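Local coordinates for squalene synthase HpnC (PDB 4HD1), which probably works as a squalene synthase of the squalene/phytoene synthase family, condensing isoprenoid diphosphates, at residues 7-21 with 85-97. Residues are numbered along the deposited sequence; the frame is centred on the assembly and turned at random.
Sequences VPVELRGDFEVCRRL and TTPAFRALQFTIA. With SO4 (sulfate ion), chain B.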
# COMPACT_ATOMS: atom_id res chain seq x y z
N VAL A 7 -1.93 10.86 23.44
CA VAL A 7 -0.80 9.96 23.69
C VAL A 7 -0.15 10.35 25.04
O VAL A 7 -0.26 11.51 25.45
CB VAL A 7 0.17 10.04 22.48
CG1 VAL A 7 1.63 10.21 22.89
CG2 VAL A 7 -0.03 8.84 21.57
N PRO A 8 0.50 9.38 25.74
CA PRO A 8 1.13 9.71 27.03
C PRO A 8 2.24 10.75 26.89
O PRO A 8 2.98 10.74 25.89
CB PRO A 8 1.72 8.37 27.49
CG PRO A 8 0.94 7.34 26.76
CD PRO A 8 0.66 7.95 25.42
N VAL A 9 2.33 11.64 27.88
CA VAL A 9 3.27 12.77 27.89
C VAL A 9 4.70 12.40 27.46
O VAL A 9 5.30 13.12 26.66
CB VAL A 9 3.28 13.49 29.27
CG1 VAL A 9 4.37 14.56 29.33
CG2 VAL A 9 1.92 14.11 29.58
N GLU A 10 5.22 11.28 27.96
CA GLU A 10 6.60 10.85 27.67
C GLU A 10 6.79 10.51 26.21
O GLU A 10 7.91 10.58 25.70
CB GLU A 10 7.04 9.64 28.50
CG GLU A 10 6.40 9.51 29.87
CD GLU A 10 5.01 8.92 29.82
OE1 GLU A 10 4.12 9.42 30.54
OE2 GLU A 10 4.79 7.96 29.04
N LEU A 11 5.71 10.13 25.53
CA LEU A 11 5.79 9.66 24.14
C LEU A 11 5.43 10.70 23.08
O LEU A 11 5.54 10.43 21.88
CB LEU A 11 4.94 8.39 23.95
CG LEU A 11 5.56 7.09 24.45
CD1 LEU A 11 4.50 6.03 24.72
CD2 LEU A 11 6.61 6.57 23.48
N ARG A 12 5.02 11.89 23.51
CA ARG A 12 4.56 12.92 22.56
C ARG A 12 5.62 13.40 21.59
O ARG A 12 5.30 13.69 20.43
CB ARG A 12 3.93 14.10 23.30
CG ARG A 12 2.51 13.80 23.68
CD ARG A 12 1.89 14.88 24.53
NE ARG A 12 0.90 14.27 25.38
CZ ARG A 12 0.29 14.87 26.39
NH1 ARG A 12 0.57 16.13 26.70
NH2 ARG A 12 -0.61 14.19 27.11
N GLY A 13 6.86 13.48 22.05
CA GLY A 13 7.98 13.82 21.19
C GLY A 13 8.17 12.81 20.08
O GLY A 13 8.30 13.18 18.91
N ASP A 14 8.18 11.53 20.44
CA ASP A 14 8.38 10.45 19.47
C ASP A 14 7.26 10.39 18.43
O ASP A 14 7.52 10.14 17.26
CB ASP A 14 8.50 9.11 20.19
CG ASP A 14 9.62 9.10 21.20
OD1 ASP A 14 10.53 9.95 21.11
OD2 ASP A 14 9.59 8.22 22.09
N PHE A 15 6.03 10.63 18.87
CA PHE A 15 4.89 10.68 17.96
C PHE A 15 4.91 11.95 17.10
O PHE A 15 4.46 11.93 15.96
CB PHE A 15 3.56 10.54 18.72
CG PHE A 15 3.16 9.11 18.96
CD1 PHE A 15 2.50 8.38 17.97
CD2 PHE A 15 3.46 8.48 20.17
CE1 PHE A 15 2.14 7.06 18.18
CE2 PHE A 15 3.09 7.15 20.38
CZ PHE A 15 2.43 6.44 19.39
N GLU A 16 5.46 13.03 17.65
CA GLU A 16 5.67 14.24 16.86
C GLU A 16 6.63 13.99 15.69
O GLU A 16 6.41 14.51 14.59
CB GLU A 16 6.19 15.39 17.72
CG GLU A 16 6.44 16.69 16.96
CD GLU A 16 5.19 17.27 16.31
OE1 GLU A 16 5.31 18.32 15.65
OE2 GLU A 16 4.08 16.71 16.46
N VAL A 17 7.68 13.20 15.93
CA VAL A 17 8.61 12.79 14.87
C VAL A 17 7.84 12.02 13.79
O VAL A 17 7.91 12.37 12.61
CB VAL A 17 9.80 11.95 15.40
CG1 VAL A 17 10.70 11.48 14.27
CG2 VAL A 17 10.63 12.74 16.41
N CYS A 18 7.09 11.01 14.20
CA CYS A 18 6.29 10.22 13.27
C CYS A 18 5.35 11.10 12.45
O CYS A 18 5.21 10.90 11.25
CB CYS A 18 5.49 9.16 14.02
SG CYS A 18 6.55 7.88 14.71
N ARG A 19 4.74 12.08 13.11
CA ARG A 19 3.84 13.02 12.45
C ARG A 19 4.55 13.86 11.39
O ARG A 19 4.04 14.03 10.28
CB ARG A 19 3.15 13.91 13.48
CG ARG A 19 2.12 14.86 12.90
CD ARG A 19 1.66 15.81 13.98
NE ARG A 19 0.52 16.61 13.57
CZ ARG A 19 0.60 17.82 13.02
NH1 ARG A 19 1.78 18.39 12.80
NH2 ARG A 19 -0.51 18.47 12.69
N ARG A 20 5.72 14.39 11.76
CA ARG A 20 6.58 15.15 10.83
C ARG A 20 7.00 14.32 9.62
O ARG A 20 6.85 14.75 8.48
CB ARG A 20 7.83 15.67 11.53
CG ARG A 20 7.78 17.14 11.91
CD ARG A 20 9.19 17.75 11.98
NE ARG A 20 10.05 17.05 12.93
CZ ARG A 20 11.01 16.17 12.60
NH1 ARG A 20 11.25 15.88 11.33
NH2 ARG A 20 11.73 15.59 13.55
N LEU A 21 7.55 13.13 9.89
CA LEU A 21 8.02 12.23 8.84
C LEU A 21 6.88 11.89 7.90
O LEU A 21 7.06 11.86 6.68
CB LEU A 21 8.64 10.95 9.42
CG LEU A 21 9.85 11.07 10.38
CD1 LEU A 21 10.22 9.70 10.96
CD2 LEU A 21 11.06 11.76 9.76
N THR A 85 14.65 1.65 19.85
CA THR A 85 15.76 2.58 20.10
C THR A 85 15.65 3.91 19.33
O THR A 85 16.40 4.84 19.60
CB THR A 85 17.13 1.91 19.85
OG1 THR A 85 17.14 1.27 18.57
CG2 THR A 85 17.43 0.86 20.92
N THR A 86 14.71 3.98 18.39
CA THR A 86 14.46 5.17 17.58
C THR A 86 13.26 5.92 18.17
O THR A 86 12.43 5.30 18.85
CB THR A 86 14.12 4.75 16.13
OG1 THR A 86 15.17 3.91 15.63
CG2 THR A 86 13.95 5.95 15.17
N PRO A 87 13.17 7.24 17.94
CA PRO A 87 11.88 7.90 18.20
C PRO A 87 10.71 7.23 17.45
O PRO A 87 9.72 6.83 18.08
CB PRO A 87 12.11 9.33 17.70
CG PRO A 87 13.58 9.54 17.90
CD PRO A 87 14.24 8.21 17.67
N ALA A 88 10.84 7.08 16.13
CA ALA A 88 9.80 6.43 15.30
C ALA A 88 9.36 5.07 15.84
O ALA A 88 8.17 4.81 15.95
CB ALA A 88 10.24 6.31 13.85
N PHE A 89 10.33 4.23 16.19
CA PHE A 89 10.03 2.88 16.65
C PHE A 89 9.55 2.81 18.10
O PHE A 89 8.87 1.85 18.47
CB PHE A 89 11.22 1.95 16.41
CG PHE A 89 11.29 1.41 15.01
CD1 PHE A 89 10.43 0.38 14.60
CD2 PHE A 89 12.20 1.93 14.09
CE1 PHE A 89 10.49 -0.11 13.31
CE2 PHE A 89 12.26 1.44 12.80
CZ PHE A 89 11.41 0.41 12.40
N ARG A 90 9.90 3.80 18.92
CA ARG A 90 9.30 3.92 20.25
C ARG A 90 7.81 4.25 20.11
O ARG A 90 6.98 3.65 20.79
CB ARG A 90 10.03 4.97 21.10
CG ARG A 90 11.11 4.39 22.01
CD ARG A 90 11.80 5.45 22.86
NE ARG A 90 13.06 5.87 22.26
CZ ARG A 90 13.33 7.10 21.82
NH1 ARG A 90 12.44 8.07 21.92
NH2 ARG A 90 14.51 7.35 21.27
N ALA A 91 7.48 5.18 19.21
CA ALA A 91 6.08 5.47 18.92
C ALA A 91 5.37 4.22 18.39
O ALA A 91 4.29 3.87 18.88
CB ALA A 91 5.96 6.63 17.95
N LEU A 92 5.98 3.54 17.42
CA LEU A 92 5.41 2.30 16.88
C LEU A 92 5.18 1.24 17.97
O LEU A 92 4.14 0.58 17.99
CB LEU A 92 6.25 1.73 15.74
CG LEU A 92 5.55 0.68 14.86
CD1 LEU A 92 4.42 1.31 14.06
CD2 LEU A 92 6.54 -0.02 13.94
N GLN A 93 6.17 1.09 18.85
CA GLN A 93 6.11 0.19 20.01
C GLN A 93 4.86 0.40 20.88
O GLN A 93 4.22 -0.56 21.30
CB GLN A 93 7.35 0.42 20.86
CG GLN A 93 7.67 -0.64 21.88
CD GLN A 93 9.08 -0.46 22.43
OE1 GLN A 93 9.99 -1.19 22.05
NE2 GLN A 93 9.26 0.53 23.29
N PHE A 94 4.54 1.66 21.16
CA PHE A 94 3.33 2.00 21.88
C PHE A 94 2.10 1.62 21.06
O PHE A 94 1.19 0.96 21.58
CB PHE A 94 3.30 3.48 22.24
CG PHE A 94 2.09 3.88 23.03
CD1 PHE A 94 1.94 3.48 24.36
CD2 PHE A 94 1.08 4.65 22.44
CE1 PHE A 94 0.81 3.84 25.09
CE2 PHE A 94 -0.04 5.02 23.18
CZ PHE A 94 -0.18 4.61 24.50
N THR A 95 2.09 2.02 19.79
CA THR A 95 1.02 1.67 18.85
C THR A 95 0.80 0.16 18.74
O THR A 95 -0.34 -0.30 18.88
CB THR A 95 1.26 2.31 17.47
OG1 THR A 95 1.14 3.73 17.57
CG2 THR A 95 0.27 1.78 16.45
N ILE A 96 1.86 -0.61 18.51
CA ILE A 96 1.78 -2.07 18.47
C ILE A 96 0.97 -2.57 19.67
O ILE A 96 0.00 -3.31 19.51
CB ILE A 96 3.16 -2.78 18.54
CG1 ILE A 96 4.14 -2.32 17.44
CG2 ILE A 96 3.00 -4.30 18.56
CD1 ILE A 96 3.65 -2.46 16.02
N ALA A 97 1.39 -2.15 20.87
CA ALA A 97 0.81 -2.65 22.11
C ALA A 97 -0.63 -2.18 22.33
O ALA A 97 -1.50 -2.99 22.66
CB ALA A 97 1.69 -2.28 23.30
S SO4 B . -3.14 16.10 14.30
O1 SO4 B . -4.11 16.33 15.41
O2 SO4 B . -1.77 15.84 14.85
O3 SO4 B . -3.50 14.90 13.49
O4 SO4 B . -3.20 17.34 13.45
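A single salt bridge ties D14 to R90, and it illustrates how a steep crossing of two helices can be pinned at one side and filled with small residues at its centre. NH1 of R90 straddles the carboxylate, 2.8 Å from OD1 of D14, while its bond to OD2 is weak and bent (142°). The R90 side chain bends at chi3, which brings NH1 back to an acid that lies beside R90's own CB. Outside this interface, NE of R19 holds O2 of a sulfate, probably from the crystallisation liquor, at 2.7 Å and NH2 holds O4, while Y45 OH and the backbone N of A3 also hydrogen-bond to the ion. Inward of the salt bridge, the methyl of A91 sits squarely over the F15 ring, its CB 3.6 Å from the centroid, and V7 CG2 lies on the opposite face, displaced toward the rim. OG1 of T95, which is hydrogen-bonded to H43 and S46, meets the same ring at its edge. The F94 ring receives the CZ corner of F15 at its edge; with CG anti to the backbone N (chi1 -178°), it reaches P8, whose CD lies 3.6 Å from CZ of F94, and L11, whose CD1 is 3.6 Å from F94 CD1. Replacing F15 with an alanine would probably open a gap, leaving A91 CB and V7 CG2 without the ring between them and the F94 edge without its neighbour. Toward the other end, SG of C18 touches A91 CB at 3.5 Å, and V17 packs on P87. The axes of 12-21 and 87-97 pass 7.8 Å apart at -107°, a near-perpendicular helix packing within the all-helical fold characteristic of squalene/phytoene synthases.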